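Local coordinates for protein inactive glucansucrase (Lactobacillus reuteri, PDB 5JBD) that belongs to glycoside hydrolase family 70, built round a TIM-type barrel of parallel strands, and goes by the name of an inactive glucansucrase, at residues 660-674 against 721-733. Residues are numbered along the deposited sequence; the frame is centred on the assembly and turned at random.
Sequences QPEPTSVENHAYNVI and PTKYGSGEELANT
The carboxylate of E729 meets H669, the N-cap residue of helix 670-676, and N672 in its first turn. This helix and 727-739, which carries the glutamate, run nearly parallel; the axes of their segments come within 8.7 Å, at 21°. H669 ND1 donates to E729 OE1 (2.8 Å) in the plane of the imidazole and along the syn lone pair, although ring and carboxylate stand 79° apart. The other oxygen, OE2, is met from above the carboxylate plane by N672 ND2 (2.9 Å), which also donates to V666 O. Because OE1 further accepts from S726 N, and S726 OG from E729 N, the glutamate closes a capping box at the start of its own helix while binding the neighbouring one.

Backbone groups add a second set of bonds. Y671 N, in the first turn of its helix, donates almost straight to Y724 O (3.1 Å, 171°). K723, bent at chi3, brings NZ to Q660 O (2.8 Å); Y703 O takes a second bond from the same ammonium.

Apolar packing centres on the Y671 ring, clasped between Y724 CB on one face (3.6 Å to the centroid) and L730 CB on the other (3.9 Å), both CH-pi contacts. M691 of strand 688-691 touches Y671 and L730 alike. Y724 presents its ring edge to Q660 OE1, and I674 CG2 presses tightly on T733 CG2.

Waters extend the polar network, among them one joining A670 N to K723 O, another Y671 OH to T722 OG1, a third N672 OD1 to E729 O. With three N-H groups on its carboxylate, E729 is probably stabilised as the anion, so one side chain both caps a helix and ties it to the N-terminal end of helix 670-676.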
# COMPACT_ATOMS: atom_id res chain seq x y z
N GLN A 660 -6.74 7.31 9.78
CA GLN A 660 -7.92 8.12 9.65
C GLN A 660 -9.09 7.26 10.14
O GLN A 660 -9.18 6.10 9.78
CB GLN A 660 -8.09 8.53 8.19
CG GLN A 660 -9.06 9.66 7.93
CD GLN A 660 -9.16 9.98 6.46
OE1 GLN A 660 -8.17 9.96 5.71
NE2 GLN A 660 -10.37 10.30 6.03
N PRO A 661 -9.96 7.82 11.00
CA PRO A 661 -11.07 7.02 11.54
C PRO A 661 -12.23 6.87 10.54
O PRO A 661 -12.34 7.65 9.59
CB PRO A 661 -11.53 7.85 12.73
CG PRO A 661 -11.30 9.26 12.30
CD PRO A 661 -10.00 9.20 11.50
N GLU A 662 -13.10 5.89 10.78
CA GLU A 662 -14.36 5.81 10.06
C GLU A 662 -15.18 7.05 10.43
O GLU A 662 -15.15 7.49 11.59
CB GLU A 662 -15.11 4.52 10.42
CG GLU A 662 -14.44 3.25 9.92
CD GLU A 662 -14.49 3.05 8.40
OE1 GLU A 662 -15.31 3.69 7.71
OE2 GLU A 662 -13.70 2.22 7.89
N PRO A 663 -15.87 7.68 9.45
CA PRO A 663 -16.58 8.93 9.74
C PRO A 663 -17.82 8.69 10.60
O PRO A 663 -18.53 7.69 10.43
CB PRO A 663 -16.99 9.44 8.36
CG PRO A 663 -17.12 8.20 7.55
CD PRO A 663 -16.08 7.24 8.06
N THR A 664 -18.09 9.61 11.51
CA THR A 664 -19.21 9.49 12.45
C THR A 664 -20.53 10.05 11.90
O THR A 664 -21.58 9.89 12.52
CB THR A 664 -18.87 10.20 13.78
OG1 THR A 664 -18.30 11.49 13.52
CG2 THR A 664 -17.87 9.36 14.57
N SER A 665 -20.47 10.72 10.74
CA SER A 665 -21.66 11.23 10.07
C SER A 665 -21.36 11.38 8.58
O SER A 665 -20.21 11.25 8.15
CB SER A 665 -22.06 12.58 10.64
OG SER A 665 -21.07 13.56 10.36
N VAL A 666 -22.40 11.69 7.81
CA VAL A 666 -22.25 11.99 6.38
C VAL A 666 -21.44 13.28 6.19
O VAL A 666 -20.56 13.32 5.33
CB VAL A 666 -23.62 12.07 5.65
CG1 VAL A 666 -23.48 12.65 4.25
CG2 VAL A 666 -24.26 10.68 5.60
N GLU A 667 -21.74 14.30 6.98
CA GLU A 667 -20.99 15.56 6.94
C GLU A 667 -19.48 15.36 7.15
O GLU A 667 -18.68 16.06 6.54
CB GLU A 667 -21.56 16.55 7.96
CG GLU A 667 -20.90 17.93 7.99
CD GLU A 667 -21.59 18.89 8.96
OE1 GLU A 667 -22.83 18.94 8.98
OE2 GLU A 667 -20.88 19.61 9.70
N ASN A 668 -19.12 14.39 7.99
CA ASN A 668 -17.71 14.10 8.32
C ASN A 668 -16.99 13.17 7.32
O ASN A 668 -15.81 12.87 7.51
CB ASN A 668 -17.58 13.52 9.74
CG ASN A 668 -17.74 14.58 10.83
OD1 ASN A 668 -17.72 15.77 10.57
ND2 ASN A 668 -17.89 14.12 12.06
N HIS A 669 -17.68 12.72 6.26
CA HIS A 669 -17.01 12.03 5.16
C HIS A 669 -15.90 12.93 4.64
O HIS A 669 -16.13 14.10 4.35
CB HIS A 669 -17.98 11.75 4.00
CG HIS A 669 -18.97 10.66 4.27
ND1 HIS A 669 -19.80 10.16 3.30
CD2 HIS A 669 -19.26 9.96 5.40
CE1 HIS A 669 -20.55 9.20 3.80
NE2 HIS A 669 -20.23 9.06 5.08
N ALA A 670 -14.70 12.38 4.51
CA ALA A 670 -13.57 13.16 4.02
C ALA A 670 -13.91 13.87 2.70
O ALA A 670 -13.55 15.04 2.52
CB ALA A 670 -12.33 12.28 3.85
N TYR A 671 -14.65 13.20 1.81
CA TYR A 671 -15.00 13.81 0.52
C TYR A 671 -15.77 15.11 0.72
O TYR A 671 -15.48 16.11 0.07
CB TYR A 671 -15.77 12.84 -0.39
CG TYR A 671 -14.98 11.63 -0.90
CD1 TYR A 671 -13.59 11.68 -1.08
CD2 TYR A 671 -15.62 10.43 -1.18
CE1 TYR A 671 -12.88 10.57 -1.51
CE2 TYR A 671 -14.92 9.32 -1.62
CZ TYR A 671 -13.53 9.40 -1.80
OH TYR A 671 -12.82 8.32 -2.23
N ASN A 672 -16.72 15.11 1.65
CA ASN A 672 -17.53 16.31 1.91
C ASN A 672 -16.74 17.41 2.60
O ASN A 672 -16.89 18.59 2.26
CB ASN A 672 -18.80 15.94 2.69
CG ASN A 672 -19.71 15.00 1.90
OD1 ASN A 672 -19.69 15.01 0.66
ND2 ASN A 672 -20.48 14.18 2.59
N VAL A 673 -15.92 17.03 3.57
CA VAL A 673 -15.05 17.99 4.25
C VAL A 673 -14.07 18.63 3.25
O VAL A 673 -13.89 19.85 3.26
CB VAL A 673 -14.29 17.34 5.44
CG1 VAL A 673 -13.36 18.35 6.11
CG2 VAL A 673 -15.29 16.77 6.44
N ILE A 674 -13.49 17.83 2.37
CA ILE A 674 -12.54 18.34 1.34
C ILE A 674 -13.23 19.36 0.42
O ILE A 674 -12.70 20.46 0.20
CB ILE A 674 -11.88 17.19 0.54
CG1 ILE A 674 -10.94 16.38 1.43
CG2 ILE A 674 -11.10 17.72 -0.67
CD1 ILE A 674 -10.61 14.99 0.94
N PRO A 721 -20.74 3.47 1.59
CA PRO A 721 -19.55 4.30 1.30
C PRO A 721 -18.24 3.59 1.67
O PRO A 721 -18.24 2.62 2.43
CB PRO A 721 -19.76 5.54 2.17
CG PRO A 721 -20.64 5.09 3.29
CD PRO A 721 -21.53 4.01 2.71
N THR A 722 -17.12 4.06 1.11
CA THR A 722 -15.81 3.63 1.56
C THR A 722 -15.54 4.42 2.84
O THR A 722 -16.43 5.15 3.30
CB THR A 722 -14.73 3.92 0.49
OG1 THR A 722 -14.58 5.34 0.35
CG2 THR A 722 -15.12 3.28 -0.85
N LYS A 723 -14.35 4.32 3.42
CA LYS A 723 -14.01 5.19 4.54
C LYS A 723 -14.26 6.66 4.19
O LYS A 723 -14.74 7.42 5.04
CB LYS A 723 -12.55 5.00 4.99
CG LYS A 723 -12.23 5.72 6.31
CD LYS A 723 -10.75 5.71 6.66
CE LYS A 723 -10.28 4.35 7.15
NZ LYS A 723 -8.87 4.39 7.59
N TYR A 724 -13.96 7.03 2.95
CA TYR A 724 -13.89 8.44 2.53
C TYR A 724 -15.24 9.02 2.11
O TYR A 724 -15.45 10.24 2.18
CB TYR A 724 -12.84 8.59 1.40
CG TYR A 724 -11.53 7.90 1.75
CD1 TYR A 724 -10.70 8.42 2.74
CD2 TYR A 724 -11.17 6.70 1.16
CE1 TYR A 724 -9.52 7.78 3.11
CE2 TYR A 724 -9.99 6.05 1.50
CZ TYR A 724 -9.16 6.60 2.48
OH TYR A 724 -8.00 5.95 2.84
N GLY A 725 -16.14 8.14 1.67
CA GLY A 725 -17.47 8.53 1.19
C GLY A 725 -17.92 7.70 -0.01
O GLY A 725 -17.41 6.60 -0.24
N SER A 726 -18.92 8.22 -0.72
CA SER A 726 -19.49 7.59 -1.92
C SER A 726 -18.79 8.10 -3.19
O SER A 726 -18.10 9.13 -3.17
CB SER A 726 -20.98 7.90 -2.02
OG SER A 726 -21.21 9.30 -2.17
N GLY A 727 -19.03 7.39 -4.28
CA GLY A 727 -18.54 7.78 -5.59
C GLY A 727 -19.12 9.10 -6.05
O GLY A 727 -18.41 9.91 -6.67
N GLU A 728 -20.40 9.33 -5.75
CA GLU A 728 -21.06 10.60 -6.09
C GLU A 728 -20.39 11.76 -5.36
O GLU A 728 -20.15 12.82 -5.94
CB GLU A 728 -22.56 10.59 -5.72
CG GLU A 728 -23.39 11.49 -6.58
CD GLU A 728 -24.87 11.44 -6.23
OE1 GLU A 728 -25.48 10.34 -6.25
OE2 GLU A 728 -25.42 12.51 -5.95
N GLU A 729 -20.12 11.55 -4.08
CA GLU A 729 -19.41 12.55 -3.28
C GLU A 729 -18.00 12.82 -3.84
O GLU A 729 -17.62 13.98 -4.02
CB GLU A 729 -19.36 12.11 -1.82
CG GLU A 729 -20.67 12.31 -1.07
CD GLU A 729 -20.72 11.63 0.29
OE1 GLU A 729 -19.84 10.77 0.58
OE2 GLU A 729 -21.65 11.94 1.07
N LEU A 730 -17.27 11.75 -4.15
CA LEU A 730 -15.94 11.86 -4.77
C LEU A 730 -15.97 12.75 -6.03
O LEU A 730 -15.16 13.67 -6.17
CB LEU A 730 -15.38 10.48 -5.12
CG LEU A 730 -14.05 10.44 -5.91
CD1 LEU A 730 -12.95 11.21 -5.20
CD2 LEU A 730 -13.61 9.01 -6.12
N ALA A 731 -16.91 12.48 -6.93
CA ALA A 731 -17.00 13.26 -8.17
C ALA A 731 -17.29 14.75 -7.91
O ALA A 731 -16.71 15.61 -8.58
CB ALA A 731 -18.05 12.68 -9.10
N ASN A 732 -18.19 15.04 -6.96
CA ASN A 732 -18.45 16.43 -6.57
C ASN A 732 -17.24 17.07 -5.91
O ASN A 732 -16.97 18.24 -6.13
CB ASN A 732 -19.66 16.52 -5.63
CG ASN A 732 -20.98 16.41 -6.36
OD1 ASN A 732 -21.13 16.85 -7.52
ND2 ASN A 732 -21.95 15.83 -5.70
N THR A 733 -16.49 16.29 -5.12
CA THR A 733 -15.27 16.77 -4.48
C THR A 733 -14.19 17.12 -5.51
O THR A 733 -13.57 18.18 -5.42
CB THR A 733 -14.74 15.75 -3.46
OG1 THR A 733 -15.76 15.49 -2.49
CG2 THR A 733 -13.49 16.26 -2.75
O HOH W 1 -17.40 4.47 5.77
O HOH W 2 -14.16 10.08 5.76
O HOH W 3 -14.18 5.99 -2.25
O HOH W 4 -18.58 15.61 -1.80